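PDB 4WV3: anthranilate-CoA ligase from Stigmatella aurantiaca, which belongs to the ANL superfamily of AMP-binding enzymes, with a large AMP-binding region followed by a smaller C-terminal domain. Local coordinates for residues L16-K26 with T37-N46. Numbering follows the deposited sequence.
Sequences LERNLPVRANK and TFRQVSNEAN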
ATOM      1  N   LEU A  16       3.743 -13.454  14.940  1.00 19.23           N
ATOM      2  CA  LEU A  16       5.131 -13.874  15.062  1.00 19.86           C
ATOM      3  C   LEU A  16       5.259 -15.105  15.956  1.00 17.53           C
ATOM      4  O   LEU A  16       5.984 -16.044  15.632  1.00 20.75           O
ATOM      5  CB  LEU A  16       5.973 -12.731  15.635  1.00 19.20           C
ATOM      6  CG  LEU A  16       7.311 -13.101  16.281  1.00 20.15           C
ATOM      7  CD1 LEU A  16       8.297 -13.635  15.249  1.00 16.74           C
ATOM      8  CD2 LEU A  16       7.895 -11.908  17.027  1.00 14.97           C
ATOM      9  N   GLU A  17       4.541 -15.098  17.074  1.00 15.52           N
ATOM     10  CA  GLU A  17       4.729 -16.109  18.112  1.00 19.44           C
ATOM     11  C   GLU A  17       4.015 -17.441  17.868  1.00 23.34           C
ATOM     12  O   GLU A  17       4.145 -18.370  18.667  1.00 26.12           O
ATOM     13  CB  GLU A  17       4.355 -15.544  19.486  1.00 18.33           C
ATOM     14  CG  GLU A  17       5.269 -14.419  19.947  1.00 16.18           C
ATOM     15  CD  GLU A  17       4.995 -13.985  21.374  1.00 22.15           C
ATOM     16  OE1 GLU A  17       4.095 -14.569  22.015  1.00 28.53           O
ATOM     17  OE2 GLU A  17       5.684 -13.062  21.856  1.00 17.37           O
ATOM     18  N   ARG A  18       3.269 -17.542  16.772  1.00 21.32           N
ATOM     19  CA  ARG A  18       2.650 -18.815  16.404  1.00 21.45           C
ATOM     20  C   ARG A  18       3.678 -19.707  15.716  1.00 21.52           C
ATOM     21  O   ARG A  18       3.406 -20.869  15.415  1.00 30.11           O
ATOM     22  CB  ARG A  18       1.433 -18.602  15.499  1.00 15.66           C
ATOM     23  CG  ARG A  18       1.769 -18.050  14.123  1.00 16.73           C
ATOM     24  CD  ARG A  18       0.538 -17.501  13.415  1.00 17.29           C
ATOM     25  NE  ARG A  18      -0.363 -18.549  12.940  1.00 19.94           N
ATOM     26  CZ  ARG A  18      -1.472 -18.926  13.568  1.00 18.41           C
ATOM     27  NH1 ARG A  18      -1.824 -18.343  14.706  1.00 25.53           N
ATOM     28  NH2 ARG A  18      -2.232 -19.886  13.058  1.00 15.29           N
ATOM     29  N   ASN A  19       4.860 -19.150  15.472  1.00 19.46           N
ATOM     30  CA  ASN A  19       5.953 -19.885  14.848  1.00 28.18           C
ATOM     31  C   ASN A  19       6.929 -20.439  15.877  1.00 25.45           C
ATOM     32  O   ASN A  19       7.721 -21.331  15.578  1.00 26.16           O
ATOM     33  CB  ASN A  19       6.704 -18.990  13.863  1.00 24.30           C
ATOM     34  CG  ASN A  19       5.830 -18.523  12.723  1.00 21.93           C
ATOM     35  OD1 ASN A  19       5.539 -19.284  11.802  1.00 22.88           O
ATOM     36  ND2 ASN A  19       5.406 -17.266  12.777  1.00 24.45           N
ATOM     37  N   LEU A  20       6.877 -19.895  17.087  1.00 21.67           N
ATOM     38  CA  LEU A  20       7.746 -20.350  18.162  1.00 26.93           C
ATOM     39  C   LEU A  20       7.087 -21.500  18.918  1.00 27.49           C
ATOM     40  O   LEU A  20       5.873 -21.494  19.121  1.00 26.47           O
ATOM     41  CB  LEU A  20       8.080 -19.197  19.116  1.00 24.86           C
ATOM     42  CG  LEU A  20       9.019 -18.097  18.604  1.00 18.60           C
ATOM     43  CD1 LEU A  20      10.186 -18.693  17.825  1.00 25.39           C
ATOM     44  CD2 LEU A  20       8.280 -17.064  17.769  1.00 22.09           C
ATOM     45  N   PRO A  21       7.888 -22.489  19.343  1.00 32.55           N
ATOM     46  CA  PRO A  21       9.342 -22.525  19.164  1.00 27.38           C
ATOM     47  C   PRO A  21       9.788 -23.360  17.965  1.00 26.70           C
ATOM     48  O   PRO A  21      10.992 -23.523  17.769  1.00 30.46           O
ATOM     49  CB  PRO A  21       9.808 -23.205  20.448  1.00 28.32           C
ATOM     50  CG  PRO A  21       8.718 -24.196  20.726  1.00 20.92           C
ATOM     51  CD  PRO A  21       7.426 -23.569  20.233  1.00 24.36           C
ATOM     52  N   VAL A  22       8.844 -23.875  17.182  1.00 23.18           N
ATOM     53  CA  VAL A  22       9.175 -24.822  16.117  1.00 21.24           C
ATOM     54  C   VAL A  22      10.104 -24.246  15.041  1.00 26.38           C
ATOM     55  O   VAL A  22      11.033 -24.919  14.592  1.00 22.83           O
ATOM     56  CB  VAL A  22       7.907 -25.448  15.476  1.00 21.28           C
ATOM     57  CG1 VAL A  22       6.978 -24.371  14.934  1.00 19.39           C
ATOM     58  CG2 VAL A  22       8.288 -26.440  14.385  1.00 17.72           C
ATOM     59  N   ARG A  23       9.866 -23.000  14.645  1.00 28.97           N
ATOM     60  CA  ARG A  23      10.695 -22.357  13.632  1.00 20.37           C
ATOM     61  C   ARG A  23      11.618 -21.314  14.248  1.00 20.86           C
ATOM     62  O   ARG A  23      11.885 -20.276  13.643  1.00 20.22           O
ATOM     63  CB  ARG A  23       9.827 -21.704  12.557  1.00 20.99           C
ATOM     64  CG  ARG A  23       8.929 -22.667  11.804  1.00 25.12           C
ATOM     65  CD  ARG A  23       8.194 -21.949  10.686  1.00 22.26           C
ATOM     66  NE  ARG A  23       7.192 -22.800  10.051  1.00 31.00           N
ATOM     67  CZ  ARG A  23       5.921 -22.863  10.432  1.00 27.81           C
ATOM     68  NH1 ARG A  23       5.494 -22.126  11.449  1.00 25.80           N
ATOM     69  NH2 ARG A  23       5.075 -23.663   9.797  1.00 27.62           N
ATOM     70  N   ALA A  24      12.108 -21.598  15.451  1.00 20.54           N
ATOM     71  CA  ALA A  24      12.972 -20.669  16.169  1.00 20.63           C
ATOM     72  C   ALA A  24      14.264 -20.365  15.415  1.00 22.15           C
ATOM     73  O   ALA A  24      14.787 -19.255  15.495  1.00 23.67           O
ATOM     74  CB  ALA A  24      13.286 -21.205  17.559  1.00 22.29           C
ATOM     75  N   ASN A  25      14.770 -21.349  14.679  1.00 22.30           N
ATOM     76  CA  ASN A  25      16.051 -21.200  13.993  1.00 20.11           C
ATOM     77  C   ASN A  25      15.955 -20.940  12.491  1.00 16.70           C
ATOM     78  O   ASN A  25      16.976 -20.848  11.810  1.00 21.77           O
ATOM     79  CB  ASN A  25      16.952 -22.405  14.269  1.00 26.39           C
ATOM     80  CG  ASN A  25      17.587 -22.353  15.643  1.00 26.11           C
ATOM     81  OD1 ASN A  25      17.212 -21.530  16.480  1.00 21.71           O
ATOM     82  ND2 ASN A  25      18.554 -23.229  15.884  1.00 27.25           N
ATOM     83  N   LYS A  26      14.737 -20.827  11.975  1.00 14.97           N
ATOM     84  CA  LYS A  26      14.555 -20.450  10.578  1.00 14.50           C
ATOM     85  C   LYS A  26      14.692 -18.940  10.425  1.00 17.03           C
ATOM     86  O   LYS A  26      14.114 -18.180  11.201  1.00 17.45           O
ATOM     87  CB  LYS A  26      13.192 -20.902  10.051  1.00 13.55           C
ATOM     88  CG  LYS A  26      12.915 -20.420   8.633  1.00 10.52           C
ATOM     89  CD  LYS A  26      11.560 -20.870   8.116  1.00 13.02           C
ATOM     90  CE  LYS A  26      11.329 -20.353   6.702  1.00 11.18           C
ATOM     91  NZ  LYS A  26      10.028 -20.799   6.135  1.00 18.61           N
ATOM     92  N   THR A  37      16.504 -14.759  12.780  1.00 13.06           N
ATOM     93  CA  THR A  37      15.616 -15.904  12.898  1.00 16.19           C
ATOM     94  C   THR A  37      14.373 -15.480  13.668  1.00 14.96           C
ATOM     95  O   THR A  37      14.337 -14.391  14.239  1.00 16.66           O
ATOM     96  CB  THR A  37      16.294 -17.070  13.638  1.00 18.64           C
ATOM     97  OG1 THR A  37      16.524 -16.703  15.005  1.00 18.72           O
ATOM     98  CG2 THR A  37      17.619 -17.423  12.980  1.00 13.38           C
ATOM     99  N   PHE A  38      13.355 -16.335  13.681  1.00 14.25           N
ATOM    100  CA  PHE A  38      12.124 -16.037  14.406  1.00 14.99           C
ATOM    101  C   PHE A  38      12.379 -15.857  15.901  1.00 17.82           C
ATOM    102  O   PHE A  38      11.733 -15.037  16.555  1.00 19.52           O
ATOM    103  CB  PHE A  38      11.077 -17.128  14.175  1.00 12.80           C
ATOM    104  CG  PHE A  38      10.426 -17.070  12.822  1.00 14.65           C
ATOM    105  CD1 PHE A  38       9.342 -16.238  12.597  1.00 15.62           C
ATOM    106  CD2 PHE A  38      10.893 -17.852  11.778  1.00 17.99           C
ATOM    107  CE1 PHE A  38       8.737 -16.183  11.354  1.00 16.26           C
ATOM    108  CE2 PHE A  38      10.292 -17.801  10.532  1.00 14.38           C
ATOM    109  CZ  PHE A  38       9.213 -16.966  10.321  1.00 15.97           C
ATOM    110  N   ARG A  39      13.326 -16.623  16.437  1.00 17.77           N
ATOM    111  CA  ARG A  39      13.687 -16.518  17.846  1.00 19.43           C
ATOM    112  C   ARG A  39      14.363 -15.183  18.137  1.00 16.10           C
ATOM    113  O   ARG A  39      14.068 -14.533  19.140  1.00 18.36           O
ATOM    114  CB  ARG A  39      14.603 -17.676  18.256  1.00 17.06           C
ATOM    115  CG  ARG A  39      15.083 -17.610  19.699  1.00 14.01           C
ATOM    116  CD  ARG A  39      13.912 -17.562  20.666  1.00 15.07           C
ATOM    117  NE  ARG A  39      13.112 -18.782  20.621  1.00 21.95           N
ATOM    118  CZ  ARG A  39      11.917 -18.911  21.188  1.00 29.45           C
ATOM    119  NH1 ARG A  39      11.377 -17.888  21.838  1.00 19.77           N
ATOM    120  NH2 ARG A  39      11.257 -20.058  21.099  1.00 20.01           N
ATOM    121  N   GLN A  40      15.269 -14.781  17.251  1.00 15.23           N
ATOM    122  CA  GLN A  40      15.996 -13.525  17.405  1.00 18.06           C
ATOM    123  C   GLN A  40      15.070 -12.320  17.303  1.00 17.00           C
ATOM    124  O   GLN A  40      15.225 -11.345  18.039  1.00 16.05           O
ATOM    125  CB  GLN A  40      17.116 -13.425  16.368  1.00 17.96           C
ATOM    126  CG  GLN A  40      18.241 -14.421  16.593  1.00 17.92           C
ATOM    127  CD  GLN A  40      19.228 -14.462  15.446  1.00 13.62           C
ATOM    128  OE1 GLN A  40      18.884 -14.163  14.303  1.00 16.53           O
ATOM    129  NE2 GLN A  40      20.466 -14.832  15.747  1.00 14.96           N
ATOM    130  N   VAL A  41      14.110 -12.390  16.386  1.00 13.52           N
ATOM    131  CA  VAL A  41      13.114 -11.336  16.239  1.00 15.11           C
ATOM    132  C   VAL A  41      12.258 -11.246  17.497  1.00 17.93           C
ATOM    133  O   VAL A  41      11.980 -10.154  17.994  1.00 13.68           O
ATOM    134  CB  VAL A  41      12.206 -11.579  15.016  1.00 13.19           C
ATOM    135  CG1 VAL A  41      11.062 -10.579  14.993  1.00 14.29           C
ATOM    136  CG2 VAL A  41      13.013 -11.496  13.733  1.00 18.85           C
ATOM    137  N   SER A  42      11.852 -12.403  18.014  1.00 16.70           N
ATOM    138  CA  SER A  42      11.029 -12.454  19.215  1.00 19.16           C
ATOM    139  C   SER A  42      11.781 -11.922  20.430  1.00 19.41           C
ATOM    140  O   SER A  42      11.214 -11.202  21.251  1.00 19.91           O
ATOM    141  CB  SER A  42      10.549 -13.881  19.479  1.00 14.33           C
ATOM    142  OG  SER A  42       9.776 -13.942  20.665  1.00 10.50           O
ATOM    143  N   ASN A  43      13.057 -12.280  20.538  1.00 17.12           N
ATOM    144  CA  ASN A  43      13.888 -11.815  21.643  1.00 18.46           C
ATOM    145  C   ASN A  43      14.067 -10.303  21.632  1.00 21.07           C
ATOM    146  O   ASN A  43      13.930  -9.644  22.662  1.00 23.37           O
ATOM    147  CB  ASN A  43      15.256 -12.498  21.616  1.00 15.78           C
ATOM    148  CG  ASN A  43      15.179 -13.975  21.944  1.00 17.15           C
ATOM    149  OD1 ASN A  43      14.251 -14.427  22.614  1.00 17.85           O
ATOM    150  ND2 ASN A  43      16.160 -14.735  21.474  1.00 21.05           N
ATOM    151  N   GLU A  44      14.373  -9.758  20.459  1.00 18.20           N
ATOM    152  CA  GLU A  44      14.600  -8.327  20.320  1.00 17.71           C
ATOM    153  C   GLU A  44      13.309  -7.546  20.536  1.00 22.90           C
ATOM    154  O   GLU A  44      13.320  -6.456  21.108  1.00 18.56           O
ATOM    155  CB  GLU A  44      15.206  -8.009  18.951  1.00 14.07           C
ATOM    156  CG  GLU A  44      15.600  -6.553  18.768  1.00 25.13           C
ATOM    157  CD  GLU A  44      16.592  -6.355  17.638  1.00 27.30           C
ATOM    158  OE1 GLU A  44      17.612  -7.074  17.613  1.00 29.11           O
ATOM    159  OE2 GLU A  44      16.351  -5.484  16.775  1.00 23.08           O
ATOM    160  N   ALA A  45      12.195  -8.115  20.085  1.00 18.19           N
ATOM    161  CA  ALA A  45      10.889  -7.491  20.265  1.00 15.93           C
ATOM    162  C   ALA A  45      10.518  -7.435  21.743  1.00 18.65           C
ATOM    163  O   ALA A  45       9.947  -6.449  22.212  1.00 14.29           O
ATOM    164  CB  ALA A  45       9.826  -8.239  19.477  1.00 13.14           C
ATOM    165  N   ASN A  46      10.845  -8.496  22.472  1.00 18.05           N
ATOM    166  CA  ASN A  46      10.593  -8.540  23.907  1.00 20.17           C
ATOM    167  C   ASN A  46      11.457  -7.534  24.657  1.00 20.09           C
ATOM    168  O   ASN A  46      11.053  -7.001  25.691  1.00 20.00           O
ATOM    169  CB  ASN A  46      10.817  -9.950  24.455  1.00 17.22           C
ATOM    170  CG  ASN A  46       9.788 -10.940  23.951  1.00 21.50           C
ATOM    171  OD1 ASN A  46       8.693 -10.556  23.541  1.00 20.75           O
ATOM    172  ND2 ASN A  46      10.132 -12.222  23.981  1.00 17.68           N
TER
HETATM  173  O   HOH W   1       8.023 -11.876  20.879  1.00 16.83           O
HETATM  174  O   HOH W   2      17.972 -18.249  16.603  1.00 25.96           O
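Glu17 OE2 is gripped by a salt bridge from Lys82 and by a water that reaches across to helix 38-54. This water sits within bonding distance of Glu17 OE2, Ser42 OG and Asn46 OD1, the Ser42 OG separation being 2.7 Å. Lys82 also bonds to Asn46 OD1, and its positive charge probably favours an ionised Glu17.

At the helix start, Arg39 N donates to Ala24 O at 3.2 Å, and Phe38 N donates to Lys26 O, also at 3.2 Å and almost in line with the carbonyl. Thr37 and Gln40 close a capping box, with Gln40 N bonded to Thr37 OG1 and Thr37 N to Gln40 OE1 at 2.9 Å. Threonine suits the N-cap because its hydroxyl, held between backbone N and carbonyl carbon (chi1 67°), folds back over the helix start.

Phe38 is the apolar anchor. Asn19 CB lies over one face of its ring, Leu16 CD1 is 3.9 Å from Phe38 CD1 at the ring edge, and the extended methylenes of Lys26 run alongside, while Trp232 of helix 221-234 meets the ring at a steep angle. Leu20 CD1 lies over one face of the Arg39 guanidinium, 3.7 Å from Arg39 NH2, with Pro21 CB at the edge. Strands 27-30 and 35-37, at the margin of the mixed sheet, link the two segments. Because loop carbonyls accept Phe38 N and Arg39 N while the N-cap hydroxyl accepts Gln40 N, the start of helix 38-54 is fixed against the loop.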